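Local atomic coordinates of cGAS/DncV-like nucleotidyltransferase in E. coli homolog (Elizabethkingia meningoseptica ATCC 13253 = NBRC 12535, PDB entry 6E0O), a protein that synthesises cyclic nucleotide second messengers in response to phage infection, as the signalling nucleotidyltransferase of a bacterial CBASS defence system. Residues N52-R57 / I195-N200; R187-M192 / F218-V223. One frame throughout, in Å; residues are numbered along the deposited sequence.

Interaction 1 of 2, residues N52-R57 / I195-N200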
loop_
_atom_site.group_PDB
_atom_site.type_symbol
_atom_site.label_atom_id
_atom_site.label_comp_id
_atom_site.label_asym_id
_atom_site.label_seq_id
_atom_site.Cartn_x
_atom_site.Cartn_y
_atom_site.Cartn_z
ATOM N N ASN A 52 2.442 -1.182 -6.456
ATOM C CA ASN A 52 2.893 -2.513 -6.084
ATOM C C ASN A 52 2.106 -3.619 -6.770
ATOM O O ASN A 52 2.423 -4.800 -6.573
ATOM C CB ASN A 52 2.811 -2.662 -4.567
ATOM C CG ASN A 52 3.567 -1.567 -3.847
ATOM O OD1 ASN A 52 4.700 -1.259 -4.197
ATOM N ND2 ASN A 52 2.941 -0.973 -2.841
ATOM N N ASN A 53 1.108 -3.257 -7.570
ATOM C CA ASN A 53 0.287 -4.197 -8.329
ATOM C C ASN A 53 -0.460 -5.180 -7.428
ATOM O O ASN A 53 -0.472 -6.387 -7.669
ATOM C CB ASN A 53 1.091 -4.932 -9.399
ATOM C CG ASN A 53 0.209 -5.470 -10.504
ATOM O OD1 ASN A 53 -0.840 -4.896 -10.816
ATOM N ND2 ASN A 53 0.623 -6.575 -11.106
ATOM N N THR A 54 -1.125 -4.649 -6.407
ATOM C CA THR A 54 -1.873 -5.465 -5.460
ATOM C C THR A 54 -3.358 -5.104 -5.404
ATOM O O THR A 54 -4.014 -5.405 -4.409
ATOM C CB THR A 54 -1.242 -5.350 -4.074
ATOM O OG1 THR A 54 -1.239 -3.972 -3.688
ATOM C CG2 THR A 54 0.177 -5.890 -4.072
ATOM N N ASN A 55 -3.915 -4.519 -6.460
ATOM C CA ASN A 55 -5.330 -4.161 -6.459
ATOM C C ASN A 55 -6.209 -5.385 -6.666
ATOM O O ASN A 55 -5.941 -6.211 -7.538
ATOM C CB ASN A 55 -5.632 -3.230 -7.630
ATOM C CG ASN A 55 -5.338 -1.801 -7.335
ATOM O OD1 ASN A 55 -5.750 -1.264 -6.308
ATOM N ND2 ASN A 55 -4.614 -1.161 -8.239
ATOM N N VAL A 56 -7.295 -5.474 -5.897
ATOM C CA VAL A 56 -8.213 -6.601 -6.033
ATOM C C VAL A 56 -9.655 -6.136 -6.191
ATOM O O VAL A 56 -10.591 -6.938 -6.113
ATOM C CB VAL A 56 -8.081 -7.589 -4.859
ATOM C CG1 VAL A 56 -6.656 -8.094 -4.754
ATOM C CG2 VAL A 56 -8.509 -6.935 -3.548
ATOM N N ARG A 57 -9.849 -4.848 -6.433
ATOM C CA ARG A 57 -11.184 -4.304 -6.610
ATOM C C ARG A 57 -11.244 -3.508 -7.899
ATOM O O ARG A 57 -10.269 -2.867 -8.303
ATOM C CB ARG A 57 -11.593 -3.438 -5.416
ATOM C CG ARG A 57 -11.743 -4.261 -4.145
ATOM C CD ARG A 57 -12.501 -3.523 -3.066
ATOM N NE ARG A 57 -13.671 -4.276 -2.613
ATOM C CZ ARG A 57 -14.356 -4.007 -1.508
ATOM N NH1 ARG A 57 -13.982 -3.004 -0.726
ATOM N NH2 ARG A 57 -15.409 -4.744 -1.179
ATOM N N ILE A 195 -4.895 -12.552 -2.554
ATOM C CA ILE A 195 -5.919 -13.432 -1.989
ATOM C C ILE A 195 -6.334 -12.944 -0.608
ATOM O O ILE A 195 -7.521 -12.883 -0.280
ATOM C CB ILE A 195 -5.429 -14.890 -1.939
ATOM C CG1 ILE A 195 -5.335 -15.486 -3.335
ATOM C CG2 ILE A 195 -6.363 -15.723 -1.061
ATOM C CD1 ILE A 195 -4.544 -16.782 -3.385
ATOM N N LEU A 196 -5.357 -12.621 0.235
ATOM C CA LEU A 196 -5.674 -12.185 1.588
ATOM C C LEU A 196 -6.382 -10.834 1.604
ATOM O O LEU A 196 -7.207 -10.594 2.486
ATOM C CB LEU A 196 -4.415 -12.189 2.455
ATOM C CG LEU A 196 -3.892 -13.599 2.759
ATOM C CD1 LEU A 196 -2.546 -13.504 3.471
ATOM C CD2 LEU A 196 -4.847 -14.412 3.602
ATOM N N LYS A 197 -6.082 -9.949 0.646
ATOM C CA LYS A 197 -6.851 -8.711 0.525
ATOM C C LYS A 197 -8.298 -8.998 0.136
ATOM O O LYS A 197 -9.226 -8.357 0.645
ATOM C CB LYS A 197 -6.182 -7.760 -0.473
ATOM C CG LYS A 197 -4.878 -7.147 0.047
ATOM C CD LYS A 197 -4.217 -6.219 -0.963
ATOM C CE LYS A 197 -5.023 -4.964 -1.216
ATOM N NZ LYS A 197 -4.233 -3.969 -2.001
ATOM N N VAL A 198 -8.517 -9.951 -0.772
ATOM C CA VAL A 198 -9.883 -10.343 -1.114
ATOM C C VAL A 198 -10.612 -10.854 0.122
ATOM O O VAL A 198 -11.756 -10.474 0.393
ATOM C CB VAL A 198 -9.872 -11.400 -2.228
ATOM C CG1 VAL A 198 -11.244 -12.068 -2.352
ATOM C CG2 VAL A 198 -9.453 -10.785 -3.545
ATOM N N VAL A 199 -9.964 -11.732 0.888
ATOM C CA VAL A 199 -10.598 -12.263 2.091
ATOM C C VAL A 199 -10.874 -11.140 3.088
ATOM O O VAL A 199 -11.931 -11.109 3.730
ATOM C CB VAL A 199 -9.750 -13.400 2.691
ATOM C CG1 VAL A 199 -10.343 -13.860 4.005
ATOM C CG2 VAL A 199 -9.648 -14.561 1.707
ATOM N N ASN A 200 -9.925 -10.216 3.241
ATOM C CA ASN A 200 -10.137 -9.060 4.112
ATOM C C ASN A 200 -11.406 -8.302 3.725
ATOM O O ASN A 200 -12.256 -8.012 4.578
ATOM C CB ASN A 200 -8.907 -8.151 4.051
ATOM C CG ASN A 200 -8.944 -7.028 5.056
ATOM O OD1 ASN A 200 -9.441 -7.179 6.168
ATOM N ND2 ASN A 200 -8.408 -5.886 4.667
#
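Lys197 and Val198, neighbours on helix 188-205, meet the loop that leaves helix 48-52, the lysine by its base and its polar tip, the valine by a methyl group. The Lys197 side chain starts against Val56, its CB 3.9 Å from Val56 CG2. From there it runs alongside the loop until a bend at its third torsion (chi3 67°) swings CE and NZ toward Thr54, whose side chain it crosses at about a right angle. NZ gives a hydrogen bond to the backbone carbonyl Thr54 O at 2.8 Å. The ammonium approaches from above the carbonyl plane, 52° out of it, and does not follow a lone pair. A second, weak bond runs from Lys197 NZ to Thr54 OG1 at 3.4 Å. Ser216 OG and the bound linear nucleotide are further partners of NZ, so this buried ammonium group is held by the loop, by helix 216-224 and by the ligand.

One residue on, Val198 places CG2 against the flank of Val56, 3.7 Å from its CB and 4.0 Å from its CG2. Val56 thus packs against both the base of the lysine and the valine methyl, in a small apolar patch beside the polar grip. Beyond the patch, Arg57 makes a cation-pi contact with Tyr201 farther along the helix.

Asn52 and Lys197 probably both contribute to GTP binding. The loop follows the Gly-Ser motif of the nucleotidyltransferase fold, Gly48-Ser49, and here a helical lysine ties it to the nucleotide site of this CD-NTase.

Interaction 2 of 2, residues R187-M192 / F218-V223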
loop_
_atom_site.group_PDB
_atom_site.type_symbol
_atom_site.label_atom_id
_atom_site.label_comp_id
_atom_site.label_asym_id
_atom_site.label_seq_id
_atom_site.Cartn_x
_atom_site.Cartn_y
_atom_site.Cartn_z
ATOM N N ARG A 187 6.085 -15.971 -8.379
ATOM C CA ARG A 187 5.062 -14.931 -8.455
ATOM C C ARG A 187 3.996 -15.099 -7.378
ATOM O O ARG A 187 2.985 -14.391 -7.385
ATOM C CB ARG A 187 4.474 -14.821 -9.867
ATOM C CG ARG A 187 5.581 -14.805 -10.947
ATOM C CD ARG A 187 5.167 -14.067 -12.235
ATOM N NE ARG A 187 4.778 -12.711 -11.875
ATOM C CZ ARG A 187 5.621 -11.742 -11.529
ATOM N NH1 ARG A 187 6.936 -11.937 -11.538
ATOM N NH2 ARG A 187 5.140 -10.569 -11.152
ATOM N N LEU A 188 4.233 -15.965 -6.396
ATOM C CA LEU A 188 3.207 -16.260 -5.406
ATOM C C LEU A 188 3.163 -15.252 -4.262
ATOM O O LEU A 188 2.115 -15.127 -3.637
ATOM C CB LEU A 188 3.352 -17.694 -4.894
ATOM C CG LEU A 188 3.055 -18.755 -5.954
ATOM C CD1 LEU A 188 3.514 -20.116 -5.459
ATOM C CD2 LEU A 188 1.576 -18.782 -6.304
ATOM N N TYR A 189 4.244 -14.514 -3.984
ATOM C CA TYR A 189 4.181 -13.532 -2.899
ATOM C C TYR A 189 3.009 -12.559 -3.112
ATOM O O TYR A 189 2.118 -12.427 -2.260
ATOM C CB TYR A 189 5.520 -12.781 -2.741
ATOM C CG TYR A 189 5.363 -11.514 -1.926
ATOM C CD1 TYR A 189 4.870 -11.562 -0.630
ATOM C CD2 TYR A 189 5.662 -10.272 -2.469
ATOM C CE1 TYR A 189 4.677 -10.415 0.098
ATOM C CE2 TYR A 189 5.468 -9.111 -1.737
ATOM C CZ TYR A 189 4.981 -9.190 -0.456
ATOM O OH TYR A 189 4.782 -8.028 0.256
ATOM N N LYS A 190 2.978 -11.870 -4.260
ATOM C CA LYS A 190 1.915 -10.886 -4.456
ATOM C C LYS A 190 0.568 -11.556 -4.686
ATOM O O LYS A 190 -0.468 -10.995 -4.327
ATOM C CB LYS A 190 2.246 -9.917 -5.592
ATOM C CG LYS A 190 3.386 -8.977 -5.234
ATOM C CD LYS A 190 3.624 -7.910 -6.272
ATOM C CE LYS A 190 4.756 -6.992 -5.837
ATOM N NZ LYS A 190 5.000 -5.957 -6.879
ATOM N N ARG A 191 0.561 -12.751 -5.279
ATOM C CA ARG A 191 -0.691 -13.481 -5.464
ATOM C C ARG A 191 -1.324 -13.832 -4.127
ATOM O O ARG A 191 -2.544 -13.722 -3.968
ATOM C CB ARG A 191 -0.441 -14.706 -6.343
ATOM C CG ARG A 191 -0.213 -14.279 -7.770
ATOM C CD ARG A 191 0.186 -15.393 -8.685
ATOM N NE ARG A 191 0.610 -14.825 -9.962
ATOM C CZ ARG A 191 1.036 -15.540 -10.988
ATOM N NH1 ARG A 191 1.077 -16.858 -10.889
ATOM N NH2 ARG A 191 1.430 -14.932 -12.093
ATOM N N MET A 192 -0.505 -14.214 -3.142
ATOM C CA MET A 192 -1.014 -14.489 -1.805
ATOM C C MET A 192 -1.477 -13.212 -1.106
ATOM O O MET A 192 -2.506 -13.217 -0.421
ATOM C CB MET A 192 0.062 -15.199 -0.986
ATOM C CG MET A 192 0.355 -16.608 -1.484
ATOM S SD MET A 192 -1.070 -17.718 -1.355
ATOM C CE MET A 192 -1.125 -18.441 -2.990
ATOM N N PHE A 218 -0.264 -3.613 5.951
ATOM C CA PHE A 218 -0.002 -4.603 6.987
ATOM C C PHE A 218 0.006 -6.005 6.394
ATOM O O PHE A 218 0.909 -6.801 6.673
ATOM C CB PHE A 218 -1.065 -4.438 8.068
ATOM C CG PHE A 218 -0.778 -5.140 9.363
ATOM C CD1 PHE A 218 0.346 -4.850 10.106
ATOM C CD2 PHE A 218 -1.692 -6.036 9.878
ATOM C CE1 PHE A 218 0.571 -5.468 11.315
ATOM C CE2 PHE A 218 -1.464 -6.653 11.082
ATOM C CZ PHE A 218 -0.341 -6.347 11.809
ATOM N N ILE A 219 -0.982 -6.317 5.551
ATOM C CA ILE A 219 -1.022 -7.629 4.904
ATOM C C ILE A 219 0.246 -7.852 4.084
ATOM O O ILE A 219 0.875 -8.916 4.151
ATOM C CB ILE A 219 -2.294 -7.767 4.045
ATOM C CG1 ILE A 219 -3.538 -7.760 4.935
ATOM C CG2 ILE A 219 -2.228 -9.023 3.172
ATOM C CD1 ILE A 219 -4.852 -7.747 4.170
ATOM N N GLU A 220 0.635 -6.847 3.292
ATOM C CA GLU A 220 1.828 -6.982 2.465
ATOM C C GLU A 220 3.052 -7.290 3.308
ATOM O O GLU A 220 3.868 -8.147 2.939
ATOM C CB GLU A 220 2.053 -5.710 1.654
ATOM C CG GLU A 220 1.055 -5.559 0.525
ATOM C CD GLU A 220 1.230 -4.296 -0.272
ATOM O OE1 GLU A 220 2.351 -3.993 -0.728
ATOM O OE2 GLU A 220 0.214 -3.606 -0.441
ATOM N N CYS A 221 3.194 -6.610 4.451
ATOM C CA CYS A 221 4.349 -6.844 5.310
ATOM C C CYS A 221 4.294 -8.224 5.954
ATOM O O CYS A 221 5.324 -8.895 6.067
ATOM C CB CYS A 221 4.437 -5.763 6.387
ATOM S SG CYS A 221 4.843 -4.092 5.797
ATOM N N LEU A 222 3.112 -8.663 6.397
ATOM C CA LEU A 222 3.010 -9.981 7.020
ATOM C C LEU A 222 3.442 -11.069 6.049
ATOM O O LEU A 222 4.256 -11.933 6.391
ATOM C CB LEU A 222 1.584 -10.252 7.486
ATOM C CG LEU A 222 1.072 -9.388 8.638
ATOM C CD1 LEU A 222 -0.428 -9.622 8.808
ATOM C CD2 LEU A 222 1.822 -9.677 9.915
ATOM N N VAL A 223 2.891 -11.060 4.833
ATOM C CA VAL A 223 3.234 -12.109 3.880
ATOM C C VAL A 223 4.704 -12.012 3.490
ATOM O O VAL A 223 5.348 -13.031 3.215
ATOM C CB VAL A 223 2.288 -12.064 2.665
ATOM C CG1 VAL A 223 2.600 -13.197 1.712
ATOM C CG2 VAL A 223 0.832 -12.135 3.109
HETATM O O HOH W 1 4.138 -5.771 -1.481
#
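Tyr189 reaches from helix 188-205 to helix 216-224 with the edge of its ring and its hydroxyl. Its CB springs from the point of closest backbone approach between the segments, where Tyr189 CA lies 7.0 Å from Val223 CA. With CG anti to the backbone N (chi1 163°), the ring is directed across to the second helix. CD1 is the first ring atom to touch, 3.6 Å from Val223 CG1, a methyl that lies at the ring edge, near its plane. CE1 comes next and reaches both the same methyl and the backbone, 3.7 Å from Glu220 O. At the tip, Tyr189 OH donates a hydrogen bond of 2.8 Å to Glu220 O. This oxygen lies in the plane of the ring, whereas the hydroxyl stands above the plane of the carbonyl, 41° out of it.

The same hydroxyl accepts a hydrogen bond from a water 2.9 Å away, and that water also donates to Glu220 OE1 at 2.6 Å. One tyrosine oxygen is thus linked to the glutamate twice, directly to its backbone and through water to its carboxylate. OE1 has a direct partner as well, His174 NE2, which ties the carboxylate to helix 171-184.

Met192, one turn beyond Tyr189, adds its CB at 4.2 Å from Val223 CG1, so this valine methyl packs against both residues. The short helical segments run roughly antiparallel, their axes inclined at 140° and 9.9 Å apart at closest approach. This is roughly antiparallel helix packing in the helical part of the enzyme, with a tyrosine-to-carbonyl bond joining the two helices and the Glu220 side chain reaching on to Ser216, a probable GTP-binding residue.

Helix 188-205 serves both contacts: residues 187-192 pack on helix 216-224 in interaction 2, and residues 195-200 hold the loop in interaction 1. The two centres are about 9 Å apart and are joined directly. Lys190 NZ lies 2.8 Å from Asn52 O, a probable hydrogen bond, and Leu196 CD1 packs 3.7 Å from Val223 CG2. Ser216 stands between the polar groups, bonded to Lys197 and more weakly to Glu220. Both contacts reach toward the metal site, the Lys197 side chain about 7 Å and that of Glu220 about 8 Å from the bound magnesium ion. Interaction 1 thus joins the loop after helix 48-52 to helix 188-205, and interaction 2 joins that helix to helix 216-224.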